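Local coordinates for protein beta-glucoside phosphorylase BglX (Unidentified, PDB 5VQE) that cleaves beta-glucosides with phosphate as a family 3 glycoside phosphorylase, probably through a covalent glucosyl-enzyme intermediate as in its relatives, at residues T506-F511 and K524-A529; I392-D397 and S548-K553; S512-L517 and S554-F559; S496-V501 and V518-V523. One frame throughout, in Å; residues are numbered along the deposited sequence.

In the fold
All four contacts gather round a mixed six-stranded sheet, consistent with the alpha/beta sandwich domain of family 3 enzymes. Contact 1 pairs two parallel strands of this sheet. Contact 2 packs a late loop against its antiparallel edge strand 393-397. Contacts 3 and 4 use successive parts of the connection between strands 506-510 and 525-528, against the tail 554-559 and against the loop 496-501. The centres of contacts 2, 3 and 4 lie about 10 to 11 Å from that of contact 1, while those of contacts 2 and 4 are about 20 Å apart. Along the chain, 548-559 returns after helix 534-544 to serve contacts 2 and 3 in turn, tying the C-terminal tail to the sheet.

Contact 1. Residues T506-F511 and K524-A529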
loop_
_atom_site.group_PDB
_atom_site.type_symbol
_atom_site.label_atom_id
_atom_site.label_comp_id
_atom_site.label_asym_id
_atom_site.label_seq_id
_atom_site.Cartn_x
_atom_site.Cartn_y
_atom_site.Cartn_z
ATOM N N THR A 506 28.733 17.472 0.483
ATOM C CA THR A 506 27.444 17.090 -0.079
ATOM C C THR A 506 26.693 16.197 0.904
ATOM O O THR A 506 27.242 15.208 1.405
ATOM C CB THR A 506 27.630 16.378 -1.427
ATOM O OG1 THR A 506 28.268 17.267 -2.349
ATOM C CG2 THR A 506 26.297 15.955 -2.017
ATOM N N LEU A 507 25.440 16.558 1.170
ATOM C CA LEU A 507 24.548 15.815 2.052
ATOM C C LEU A 507 23.360 15.323 1.237
ATOM O O LEU A 507 22.762 16.100 0.487
ATOM C CB LEU A 507 24.080 16.712 3.202
ATOM C CG LEU A 507 22.930 16.228 4.087
ATOM C CD1 LEU A 507 23.369 15.031 4.901
ATOM C CD2 LEU A 507 22.477 17.366 4.995
ATOM N N PHE A 508 23.019 14.039 1.378
ATOM C CA PHE A 508 21.956 13.417 0.589
ATOM C C PHE A 508 20.848 12.930 1.519
ATOM O O PHE A 508 21.104 12.136 2.428
ATOM C CB PHE A 508 22.491 12.253 -0.253
ATOM C CG PHE A 508 21.542 11.811 -1.331
ATOM C CD1 PHE A 508 20.449 11.016 -1.032
ATOM C CD2 PHE A 508 21.732 12.209 -2.644
ATOM C CE1 PHE A 508 19.569 10.626 -2.025
ATOM C CE2 PHE A 508 20.858 11.819 -3.632
ATOM C CZ PHE A 508 19.778 11.029 -3.323
ATOM N N LEU A 509 19.628 13.415 1.288
ATOM C CA LEU A 509 18.446 13.048 2.057
ATOM C C LEU A 509 17.455 12.347 1.138
ATOM O O LEU A 509 16.995 12.940 0.156
ATOM C CB LEU A 509 17.785 14.285 2.668
ATOM C CG LEU A 509 18.675 15.285 3.406
ATOM C CD1 LEU A 509 17.865 16.522 3.759
ATOM C CD2 LEU A 509 19.280 14.660 4.647
ATOM N N SER A 510 17.103 11.108 1.465
ATOM C CA SER A 510 16.005 10.422 0.795
ATOM C C SER A 510 14.755 10.497 1.661
ATOM O O SER A 510 14.783 10.109 2.834
ATOM C CB SER A 510 16.325 8.957 0.516
ATOM O OG SER A 510 15.179 8.339 -0.055
ATOM N N PHE A 511 13.661 10.980 1.071
ATOM C CA PHE A 511 12.360 10.989 1.722
ATOM C C PHE A 511 11.443 9.895 1.177
ATOM O O PHE A 511 10.219 9.969 1.338
ATOM C CB PHE A 511 11.719 12.371 1.584
ATOM C CG PHE A 511 12.376 13.433 2.445
ATOM C CD1 PHE A 511 13.541 14.069 2.028
ATOM C CD2 PHE A 511 11.832 13.787 3.672
ATOM C CE1 PHE A 511 14.146 15.046 2.817
ATOM C CE2 PHE A 511 12.431 14.760 4.463
ATOM C CZ PHE A 511 13.594 15.390 4.028
ATOM N N LYS A 524 28.981 10.899 1.156
ATOM C CA LYS A 524 29.605 10.568 2.431
ATOM C C LYS A 524 28.657 10.701 3.617
ATOM O O LYS A 524 28.928 10.114 4.671
ATOM C CB LYS A 524 30.829 11.468 2.676
ATOM C CG LYS A 524 31.885 11.446 1.568
ATOM C CD LYS A 524 33.132 12.230 1.994
ATOM C CE LYS A 524 34.071 12.547 0.828
ATOM N NZ LYS A 524 34.407 11.351 0.004
ATOM N N THR A 525 27.578 11.468 3.480
ATOM C CA THR A 525 26.555 11.585 4.516
ATOM C C THR A 525 25.196 11.334 3.874
ATOM O O THR A 525 24.818 12.026 2.923
ATOM C CB THR A 525 26.596 12.961 5.191
ATOM O OG1 THR A 525 27.937 13.244 5.607
ATOM C CG2 THR A 525 25.695 12.980 6.420
ATOM N N TYR A 526 24.474 10.339 4.386
ATOM C CA TYR A 526 23.244 9.857 3.766
ATOM C C TYR A 526 22.236 9.542 4.857
ATOM O O TYR A 526 22.572 8.866 5.832
ATOM C CB TYR A 526 23.510 8.608 2.914
ATOM C CG TYR A 526 22.275 8.056 2.231
ATOM C CD1 TYR A 526 21.935 8.451 0.949
ATOM C CD2 TYR A 526 21.442 7.152 2.879
ATOM C CE1 TYR A 526 20.799 7.957 0.322
ATOM C CE2 TYR A 526 20.309 6.649 2.261
ATOM C CZ TYR A 526 19.990 7.057 0.983
ATOM O OH TYR A 526 18.856 6.571 0.356
ATOM N N ILE A 527 21.011 10.045 4.695
ATOM C CA ILE A 527 19.945 9.879 5.679
ATOM C C ILE A 527 18.695 9.384 4.961
ATOM O O ILE A 527 18.315 9.923 3.916
ATOM C CB ILE A 527 19.647 11.193 6.432
ATOM C CG1 ILE A 527 20.872 11.638 7.237
ATOM C CG2 ILE A 527 18.464 11.018 7.392
ATOM C CD1 ILE A 527 20.866 13.103 7.610
ATOM N N ASN A 528 18.055 8.366 5.527
ATOM C CA ASN A 528 16.776 7.868 5.037
ATOM C C ASN A 528 15.662 8.372 5.945
ATOM O O ASN A 528 15.719 8.181 7.163
ATOM C CB ASN A 528 16.763 6.340 5.005
ATOM C CG ASN A 528 17.309 5.770 3.711
ATOM O OD1 ASN A 528 17.239 6.404 2.658
ATOM N ND2 ASN A 528 17.831 4.551 3.780
ATOM N N ALA A 529 14.644 8.998 5.343
ATOM C CA ALA A 529 13.471 9.465 6.065
ATOM C C ALA A 529 12.182 8.745 5.674
ATOM O O ALA A 529 11.181 8.891 6.383
ATOM C CB ALA A 529 13.290 10.973 5.854
HETATM O O HOH W 1 29.138 13.611 0.098
#
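Strands 506-510 and 525-528 run parallel, with Phe508 beside Tyr526, Leu509 beside Ile527 and Ser510 beside Asn528. At the start, one water joins Thr506 O to Lys524 N. Leu507 sends its methyl CD1 to Thr525 CG2, a tight contact of 3.5 Å. Thr525 OG1 turns to Gln399. The backbone of Phe508 makes two bonds to strand 525-528: its N donates to Thr525 O at 3.1 Å, and its O accepts from Ile527 N at 3.1 Å. Its ring lies next to that of Tyr526. In both residues CG is anti to the backbone N (chi1 -165° and -180°), which sends the rings off the sheet in the same direction. The Phe508 and Tyr526 planes are nearly parallel, at 12°, but slid apart, with centroids 5.5 Å from each other, leaving little overlap. Leu509 lies alongside Ile527 on the other face, where CD2 touches Ile527 CD1 at 3.7 Å. Ser510 N donates to Ile527 O at 3.0 Å, and Ser510 O takes Ala529 N at 2.7 Å. Ser510 CB rests against Tyr526 OH and Asn528 OD1, while its OG bonds to Asn513 O and Ser512 N. Phe511 ends the segment with CD2 of its ring against Ala529 CB at 3.8 Å. Strand 469-475 flanks 506-510, and the antiparallel strand 393-397 flanks 525-528. Helix 534-544 packs through Met540 on Phe511, Ile527 and Ala529, so the pair sits inside the sheet with a helix over the Ile527 face.

Contact 2. Residues I392-D397 and S548-K553; sequences ITLVKD and SSFKGK
Ile392 and Leu394 both pack on Phe550, and this apolar cluster carries much of the contact. Leu394 lies over one face of the ring. Its CG stands 4.0 Å from the centroid of the Phe550 ring, 14° off the normal, a CH-pi contact. Leu394 CB adds a touch to Phe550 CG at 3.9 Å. Ile392 comes from another direction: its branch methyl CG2 meets Phe550 CE1 at 3.9 Å, at the edge and in the ring plane. Phe550 CG is beside the backbone N and anti to the carbonyl carbon (chi1 -71°), and this carries the ring to both side chains. Lys543 of helix 534-544 also touches the Phe550 side chain.

A single direct hydrogen bond joins the segments. Gly552 N donates to Ile392 O at 3.0 Å, bent at the hydrogen (142°) and coming from above the carbonyl plane. Thr393 OG1 packs 3.5 Å from Gly552 CA; its own bonds go to Ser391 O and Tyr530 OH.

Two waters extend the polar links. One donates to Ile392 O at 2.7 Å and accepts from Lys551 N. The other accepts from Leu394 N and donates to Gly552 O at 2.8 Å.

Charge enters at the margin, where Lys551 NZ bonds to Ser549 O and OG and forms a salt bridge with Asp389 of helix 378-391. Strand 393-397 pairs with 525-528; in this contact it is met by a loop instead: waters share in linking the backbones, and the ring of Phe550 supplies the apolar grip.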
loop_
_atom_site.group_PDB
_atom_site.type_symbol
_atom_site.label_atom_id
_atom_site.label_comp_id
_atom_site.label_asym_id
_atom_site.label_seq_id
_atom_site.Cartn_x
_atom_site.Cartn_y
_atom_site.Cartn_z
ATOM N N ILE A 392 13.538 8.704 11.367
ATOM C CA ILE A 392 14.583 9.190 10.474
ATOM C C ILE A 392 15.910 8.552 10.854
ATOM O O ILE A 392 16.284 8.504 12.033
ATOM C CB ILE A 392 14.635 10.724 10.502
ATOM C CG1 ILE A 392 13.298 11.279 10.011
ATOM C CG2 ILE A 392 15.788 11.242 9.622
ATOM C CD1 ILE A 392 13.194 12.793 10.030
ATOM N N THR A 393 16.629 8.050 9.848
ATOM C CA THR A 393 17.753 7.144 10.059
ATOM C C THR A 393 19.023 7.743 9.482
ATOM O O THR A 393 19.092 8.022 8.280
ATOM C CB THR A 393 17.486 5.782 9.415
ATOM O OG1 THR A 393 16.239 5.261 9.895
ATOM C CG2 THR A 393 18.606 4.811 9.741
ATOM N N LEU A 394 20.031 7.921 10.335
ATOM C CA LEU A 394 21.371 8.299 9.890
ATOM C C LEU A 394 22.089 7.039 9.409
ATOM O O LEU A 394 22.491 6.205 10.225
ATOM C CB LEU A 394 22.128 8.958 11.041
ATOM C CG LEU A 394 23.040 10.162 10.808
ATOM C CD1 LEU A 394 24.152 10.186 11.869
ATOM C CD2 LEU A 394 23.621 10.206 9.416
ATOM N N VAL A 395 22.243 6.885 8.095
ATOM C CA VAL A 395 22.779 5.647 7.520
ATOM C C VAL A 395 24.292 5.699 7.404
ATOM O O VAL A 395 24.994 4.749 7.764
ATOM C CB VAL A 395 22.141 5.381 6.137
ATOM C CG1 VAL A 395 22.704 4.099 5.511
ATOM C CG2 VAL A 395 20.637 5.309 6.246
ATOM N N LYS A 396 24.803 6.803 6.877
ATOM C CA LYS A 396 26.216 6.953 6.571
ATOM C C LYS A 396 26.620 8.344 7.023
ATOM O O LYS A 396 25.940 9.320 6.699
ATOM C CB LYS A 396 26.464 6.750 5.069
ATOM C CG LYS A 396 27.917 6.731 4.634
ATOM C CD LYS A 396 28.008 6.442 3.136
ATOM C CE LYS A 396 29.428 6.521 2.626
ATOM N NZ LYS A 396 29.487 6.275 1.160
ATOM N N ASP A 397 27.690 8.423 7.809
ATOM C CA ASP A 397 28.102 9.651 8.469
ATOM C C ASP A 397 29.631 9.706 8.482
ATOM O O ASP A 397 30.270 9.682 9.525
ATOM C CB ASP A 397 27.515 9.699 9.879
ATOM C CG ASP A 397 27.820 10.992 10.610
ATOM O OD1 ASP A 397 27.965 10.935 11.853
ATOM O OD2 ASP A 397 27.918 12.056 9.957
ATOM N N SER A 548 17.503 17.473 17.790
ATOM C CA SER A 548 16.805 16.203 17.953
ATOM C C SER A 548 17.740 15.100 17.493
ATOM O O SER A 548 18.352 15.215 16.428
ATOM C CB SER A 548 15.496 16.177 17.146
ATOM O OG SER A 548 14.903 14.885 17.148
ATOM N N SER A 549 17.868 14.048 18.298
ATOM C CA SER A 549 18.771 12.964 17.953
ATOM C C SER A 549 18.192 12.121 16.820
ATOM O O SER A 549 16.977 12.064 16.616
ATOM C CB SER A 549 19.034 12.077 19.168
ATOM O OG SER A 549 17.821 11.552 19.672
ATOM N N PHE A 550 19.083 11.477 16.071
ATOM C CA PHE A 550 18.680 10.456 15.108
ATOM C C PHE A 550 18.391 9.165 15.858
ATOM O O PHE A 550 19.247 8.656 16.591
ATOM C CB PHE A 550 19.761 10.237 14.055
ATOM C CG PHE A 550 19.907 11.378 13.104
ATOM C CD1 PHE A 550 19.054 11.507 12.023
ATOM C CD2 PHE A 550 20.893 12.332 13.295
ATOM C CE1 PHE A 550 19.180 12.561 11.144
ATOM C CE2 PHE A 550 21.028 13.389 12.421
ATOM C CZ PHE A 550 20.170 13.507 11.341
ATOM N N LYS A 551 17.180 8.645 15.682
ATOM C CA LYS A 551 16.711 7.492 16.427
ATOM C C LYS A 551 16.332 6.312 15.546
ATOM O O LYS A 551 16.160 5.205 16.073
ATOM C CB LYS A 551 15.489 7.877 17.272
ATOM C CG LYS A 551 15.714 9.065 18.196
ATOM C CD LYS A 551 14.399 9.542 18.797
ATOM C CE LYS A 551 14.597 10.735 19.742
ATOM N NZ LYS A 551 14.863 12.015 19.015
ATOM N N GLY A 552 16.184 6.511 14.238
ATOM C CA GLY A 552 15.711 5.441 13.383
ATOM C C GLY A 552 16.728 4.329 13.232
ATOM O O GLY A 552 17.934 4.540 13.313
ATOM N N LYS A 553 16.214 3.121 13.002
ATOM C CA LYS A 553 17.022 1.942 12.715
ATOM C C LYS A 553 16.566 1.364 11.383
ATOM O O LYS A 553 15.384 1.043 11.216
ATOM C CB LYS A 553 16.888 0.902 13.828
ATOM C CG LYS A 553 17.566 -0.428 13.524
ATOM C CD LYS A 553 17.280 -1.455 14.602
ATOM C CE LYS A 553 17.806 -2.820 14.205
ATOM N NZ LYS A 553 17.789 -3.775 15.351
HETATM O O HOH W 2 15.290 9.934 14.106
HETATM O O HOH W 3 19.523 6.857 12.945
#

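Contact 3. Residues S512-L517 and S554-F559; sequences SNPYHL and SPVDPF
Pro514 O and Pro558 O are joined by one water that three groups grip. The water donates to Pro514 O and Pro558 O, each at 2.7 Å, and accepts from Leu517 N at 3.0 Å. Each segment contains an Asx turn. In one, Asn513 OD1 accepts from Tyr515 N at 2.9 Å; in the other, Asp557 OD1 accepts from Phe559 N at 3.2 Å. Both donors come from well above the plane of the acceptor group. The two touching parts run in nearly the same direction, 11° apart. The Tyr515 ring reaches 554-559, with Asp557 O at its edge and in its plane, 3.3 Å from CE2. Its hydroxyl bonds to Asp152, and Asn513 OD1 to Asn161, so this loop also meets the TIM-barrel region. Met114 of helix 113-119 covers Pro514 and Val556. Asn528 ND2 of strand 525-528 also bonds to Pro514 O, giving that oxygen a second donor. Pro558 CB packs against Pro514 O at 3.7 Å. Leu517 and Phe559 lie side by side and extend the same way, both against Val395 of the edge strand. There Leu517 CD1 touches Phe559 CE1 at 3.7 Å.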
loop_
_atom_site.group_PDB
_atom_site.type_symbol
_atom_site.label_atom_id
_atom_site.label_comp_id
_atom_site.label_asym_id
_atom_site.label_seq_id
_atom_site.Cartn_x
_atom_site.Cartn_y
_atom_site.Cartn_z
ATOM N N SER A 512 12.015 8.868 0.552
ATOM C CA SER A 512 11.229 7.715 0.140
ATOM C C SER A 512 12.121 6.487 -0.011
ATOM O O SER A 512 12.373 5.784 0.974
ATOM C CB SER A 512 10.476 8.036 -1.148
ATOM O OG SER A 512 9.396 7.151 -1.316
ATOM N N ASN A 513 12.634 6.238 -1.213
ATOM C CA ASN A 513 13.390 5.019 -1.494
ATOM C C ASN A 513 14.605 4.915 -0.570
ATOM O O ASN A 513 15.442 5.832 -0.552
ATOM C CB ASN A 513 13.828 5.025 -2.959
ATOM C CG ASN A 513 14.493 3.725 -3.390
ATOM O OD1 ASN A 513 14.840 2.885 -2.572
ATOM N ND2 ASN A 513 14.689 3.574 -4.695
ATOM N N PRO A 514 14.740 3.844 0.216
ATOM C CA PRO A 514 15.874 3.740 1.143
ATOM C C PRO A 514 17.168 3.270 0.500
ATOM O O PRO A 514 18.187 3.192 1.195
ATOM C CB PRO A 514 15.379 2.707 2.160
ATOM C CG PRO A 514 14.530 1.802 1.309
ATOM C CD PRO A 514 13.812 2.708 0.365
ATOM N N TYR A 515 17.164 2.964 -0.796
ATOM C CA TYR A 515 18.305 2.335 -1.453
ATOM C C TYR A 515 19.079 3.289 -2.356
ATOM O O TYR A 515 19.825 2.827 -3.224
ATOM C CB TYR A 515 17.835 1.137 -2.274
ATOM C CG TYR A 515 17.123 0.085 -1.459
ATOM C CD1 TYR A 515 15.794 -0.208 -1.687
ATOM C CD2 TYR A 515 17.782 -0.598 -0.450
ATOM C CE1 TYR A 515 15.142 -1.171 -0.944
ATOM C CE2 TYR A 515 17.144 -1.554 0.296
ATOM C CZ TYR A 515 15.823 -1.839 0.048
ATOM O OH TYR A 515 15.182 -2.793 0.810
ATOM N N HIS A 516 18.931 4.607 -2.179
ATOM C CA HIS A 516 19.532 5.527 -3.144
ATOM C C HIS A 516 21.056 5.516 -3.109
ATOM O O HIS A 516 21.682 6.004 -4.057
ATOM C CB HIS A 516 19.017 6.947 -2.926
ATOM C CG HIS A 516 17.679 7.202 -3.539
ATOM N ND1 HIS A 516 17.331 6.737 -4.789
ATOM C CD2 HIS A 516 16.601 7.872 -3.072
ATOM C CE1 HIS A 516 16.095 7.112 -5.066
ATOM N NE2 HIS A 516 15.630 7.808 -4.042
ATOM N N LEU A 517 21.682 4.964 -2.069
ATOM C CA LEU A 517 23.125 4.776 -2.141
ATOM C C LEU A 517 23.531 3.914 -3.335
ATOM O O LEU A 517 24.717 3.895 -3.686
ATOM C CB LEU A 517 23.644 4.165 -0.840
ATOM C CG LEU A 517 23.780 5.130 0.347
ATOM C CD1 LEU A 517 24.108 4.379 1.624
ATOM C CD2 LEU A 517 24.844 6.219 0.096
ATOM N N SER A 554 17.496 1.232 10.444
ATOM C CA SER A 554 17.172 0.738 9.115
ATOM C C SER A 554 16.433 -0.600 9.205
ATOM O O SER A 554 16.976 -1.555 9.773
ATOM C CB SER A 554 18.453 0.578 8.304
ATOM O OG SER A 554 19.047 1.833 8.061
ATOM N N PRO A 555 15.214 -0.709 8.673
ATOM C CA PRO A 555 14.507 -2.002 8.640
ATOM C C PRO A 555 14.833 -2.851 7.422
ATOM O O PRO A 555 14.147 -3.848 7.171
ATOM C CB PRO A 555 13.039 -1.562 8.605
ATOM C CG PRO A 555 13.069 -0.317 7.777
ATOM C CD PRO A 555 14.400 0.363 8.069
ATOM N N VAL A 556 15.882 -2.445 6.710
ATOM C CA VAL A 556 16.304 -2.994 5.434
ATOM C C VAL A 556 17.809 -2.736 5.364
ATOM O O VAL A 556 18.343 -1.937 6.133
ATOM C CB VAL A 556 15.499 -2.281 4.320
ATOM C CG1 VAL A 556 16.382 -1.654 3.299
ATOM C CG2 VAL A 556 14.444 -3.198 3.730
ATOM N N ASP A 557 18.505 -3.437 4.467
ATOM C CA ASP A 557 19.920 -3.133 4.239
ATOM C C ASP A 557 20.025 -1.988 3.242
ATOM O O ASP A 557 19.839 -2.205 2.039
ATOM C CB ASP A 557 20.686 -4.345 3.702
ATOM C CG ASP A 557 22.144 -4.024 3.388
ATOM O OD1 ASP A 557 22.669 -3.010 3.905
ATOM O OD2 ASP A 557 22.767 -4.782 2.609
ATOM N N PRO A 558 20.326 -0.760 3.684
ATOM C CA PRO A 558 20.325 0.369 2.738
ATOM C C PRO A 558 21.447 0.308 1.727
ATOM O O PRO A 558 21.378 1.005 0.704
ATOM C CB PRO A 558 20.456 1.597 3.649
ATOM C CG PRO A 558 21.102 1.090 4.880
ATOM C CD PRO A 558 20.680 -0.338 5.048
ATOM N N PHE A 559 22.468 -0.510 1.966
ATOM C CA PHE A 559 23.584 -0.602 1.036
ATOM C C PHE A 559 23.320 -1.575 -0.104
ATOM O O PHE A 559 24.016 -1.512 -1.123
ATOM C CB PHE A 559 24.843 -0.983 1.813
ATOM C CG PHE A 559 25.173 -0.004 2.903
ATOM C CD1 PHE A 559 25.879 1.152 2.618
ATOM C CD2 PHE A 559 24.735 -0.212 4.197
ATOM C CE1 PHE A 559 26.168 2.065 3.611
ATOM C CE2 PHE A 559 25.021 0.697 5.195
ATOM C CZ PHE A 559 25.739 1.839 4.901
HETATM O O HOH W 4 20.752 3.569 0.391
#

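Contact 4. Residues S496-V501 and V518-V523; sequences SSPKFV and VDVPMV
This is an apolar contact between two loops, Pro498 and Val501 meeting Val520, Met522 and Val523. One loop leads into strand 506-510 and the other into strand 525-528. The Pro498 ring is the main piece. Its CG meets Val520 CG1 at 3.6 Å, the two side chains crossing at about a right angle. Its CB touches Val523 CG2 at 3.9 Å. Met522 bends round the same residue: its CG sits between the backbone N and carbonyl carbon (chi1 72°), and further bends at chi2 and chi3 bring the chain against the carbonyl oxygen of Pro498. Met522 CG then lies 3.4 Å from Pro498 O, and SD lies 4.2 Å from Pro498 CB. Val501 comes across the methionine, with CG1 at 3.8 Å from Met522 CG and CG2 at the same distance from Met522 O. The cluster packs on strand 506-510, where Thr506 meets Pro498 and Val501, and Phe508 meets Val520 and Val523. Asp519 of the same loop as Met522 forms a salt bridge with Arg486. Val523 N bonds to Val520 O at 3.1 Å, closing a type I beta turn. With the inverse gamma turn centred on Pro498, this shapes connecting loops at one end of two neighbouring parallel strands.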
loop_
_atom_site.group_PDB
_atom_site.type_symbol
_atom_site.label_atom_id
_atom_site.label_comp_id
_atom_site.label_asym_id
_atom_site.label_seq_id
_atom_site.Cartn_x
_atom_site.Cartn_y
_atom_site.Cartn_z
ATOM N N SER A 496 23.406 17.507 -12.390
ATOM C CA SER A 496 22.895 17.774 -11.052
ATOM C C SER A 496 23.146 16.630 -10.081
ATOM O O SER A 496 22.726 16.718 -8.922
ATOM C CB SER A 496 21.393 18.081 -11.098
ATOM O OG SER A 496 20.635 16.931 -11.418
ATOM N N SER A 497 23.823 15.570 -10.509
ATOM C CA SER A 497 24.154 14.483 -9.608
ATOM C C SER A 497 25.278 14.929 -8.672
ATOM O O SER A 497 25.886 15.982 -8.871
ATOM C CB SER A 497 24.560 13.245 -10.400
ATOM O OG SER A 497 25.855 13.401 -10.928
ATOM N N PRO A 498 25.580 14.141 -7.629
ATOM C CA PRO A 498 26.615 14.552 -6.653
ATOM C C PRO A 498 28.018 14.333 -7.203
ATOM O O PRO A 498 28.776 13.454 -6.787
ATOM C CB PRO A 498 26.303 13.658 -5.443
ATOM C CG PRO A 498 24.984 13.009 -5.732
ATOM C CD PRO A 498 24.897 12.917 -7.198
ATOM N N LYS A 499 28.396 15.152 -8.176
ATOM C CA LYS A 499 29.604 14.888 -8.936
ATOM C C LYS A 499 30.827 15.626 -8.406
ATOM O O LYS A 499 31.917 15.458 -8.961
ATOM C CB LYS A 499 29.367 15.238 -10.405
ATOM C CG LYS A 499 29.355 16.722 -10.713
ATOM C CD LYS A 499 28.971 16.971 -12.173
ATOM C CE LYS A 499 29.959 16.306 -13.117
ATOM N NZ LYS A 499 29.686 16.624 -14.537
ATOM N N PHE A 500 30.686 16.406 -7.334
ATOM C CA PHE A 500 31.788 17.184 -6.782
ATOM C C PHE A 500 31.933 16.952 -5.281
ATOM O O PHE A 500 32.309 17.860 -4.533
ATOM C CB PHE A 500 31.594 18.674 -7.074
ATOM C CG PHE A 500 31.471 18.997 -8.543
ATOM C CD1 PHE A 500 32.538 18.791 -9.403
ATOM C CD2 PHE A 500 30.302 19.530 -9.057
ATOM C CE1 PHE A 500 32.430 19.092 -10.754
ATOM C CE2 PHE A 500 30.191 19.832 -10.393
ATOM C CZ PHE A 500 31.259 19.611 -11.246
ATOM N N VAL A 501 31.684 15.721 -4.821
ATOM C CA VAL A 501 31.663 15.448 -3.380
ATOM C C VAL A 501 33.025 15.642 -2.716
ATOM O O VAL A 501 33.087 15.819 -1.496
ATOM C CB VAL A 501 31.139 14.024 -3.094
ATOM C CG1 VAL A 501 29.676 13.896 -3.537
ATOM C CG2 VAL A 501 32.021 12.958 -3.762
ATOM N N VAL A 518 22.580 3.208 -3.960
ATOM C CA VAL A 518 22.853 2.483 -5.202
ATOM C C VAL A 518 23.312 3.442 -6.289
ATOM O O VAL A 518 24.217 3.132 -7.076
ATOM C CB VAL A 518 21.598 1.703 -5.646
ATOM C CG1 VAL A 518 21.708 1.256 -7.111
ATOM C CG2 VAL A 518 21.368 0.501 -4.748
ATOM N N ASP A 519 22.682 4.608 -6.371
ATOM C CA ASP A 519 22.949 5.549 -7.447
ATOM C C ASP A 519 23.824 6.723 -7.019
ATOM O O ASP A 519 24.321 7.446 -7.890
ATOM C CB ASP A 519 21.626 6.063 -8.025
ATOM C CG ASP A 519 20.914 5.011 -8.865
ATOM O OD1 ASP A 519 21.571 4.416 -9.748
ATOM O OD2 ASP A 519 19.711 4.765 -8.641
ATOM N N VAL A 520 24.036 6.924 -5.719
ATOM C CA VAL A 520 24.939 7.974 -5.244
ATOM C C VAL A 520 25.895 7.378 -4.214
ATOM O O VAL A 520 26.000 7.885 -3.087
ATOM C CB VAL A 520 24.162 9.176 -4.678
ATOM C CG1 VAL A 520 23.275 9.784 -5.760
ATOM C CG2 VAL A 520 23.309 8.794 -3.457
ATOM N N PRO A 521 26.638 6.328 -4.565
ATOM C CA PRO A 521 27.537 5.709 -3.580
ATOM C C PRO A 521 28.679 6.607 -3.146
ATOM O O PRO A 521 29.259 6.365 -2.082
ATOM C CB PRO A 521 28.055 4.467 -4.316
ATOM C CG PRO A 521 27.993 4.849 -5.752
ATOM C CD PRO A 521 26.748 5.686 -5.886
ATOM N N MET A 522 29.020 7.630 -3.935
ATOM C CA MET A 522 30.086 8.561 -3.580
ATOM C C MET A 522 29.725 9.455 -2.399
ATOM O O MET A 522 30.619 10.077 -1.812
ATOM C CB MET A 522 30.435 9.429 -4.794
ATOM C CG MET A 522 29.377 10.488 -5.177
ATOM S SD MET A 522 27.863 9.833 -5.913
ATOM C CE MET A 522 28.402 9.460 -7.578
ATOM N N VAL A 523 28.441 9.547 -2.056
ATOM C CA VAL A 523 27.988 10.456 -1.010
ATOM C C VAL A 523 28.492 9.966 0.338
ATOM O O VAL A 523 28.439 8.766 0.642
ATOM C CB VAL A 523 26.452 10.565 -1.046
ATOM C CG1 VAL A 523 25.895 11.107 0.251
ATOM C CG2 VAL A 523 26.013 11.466 -2.212
#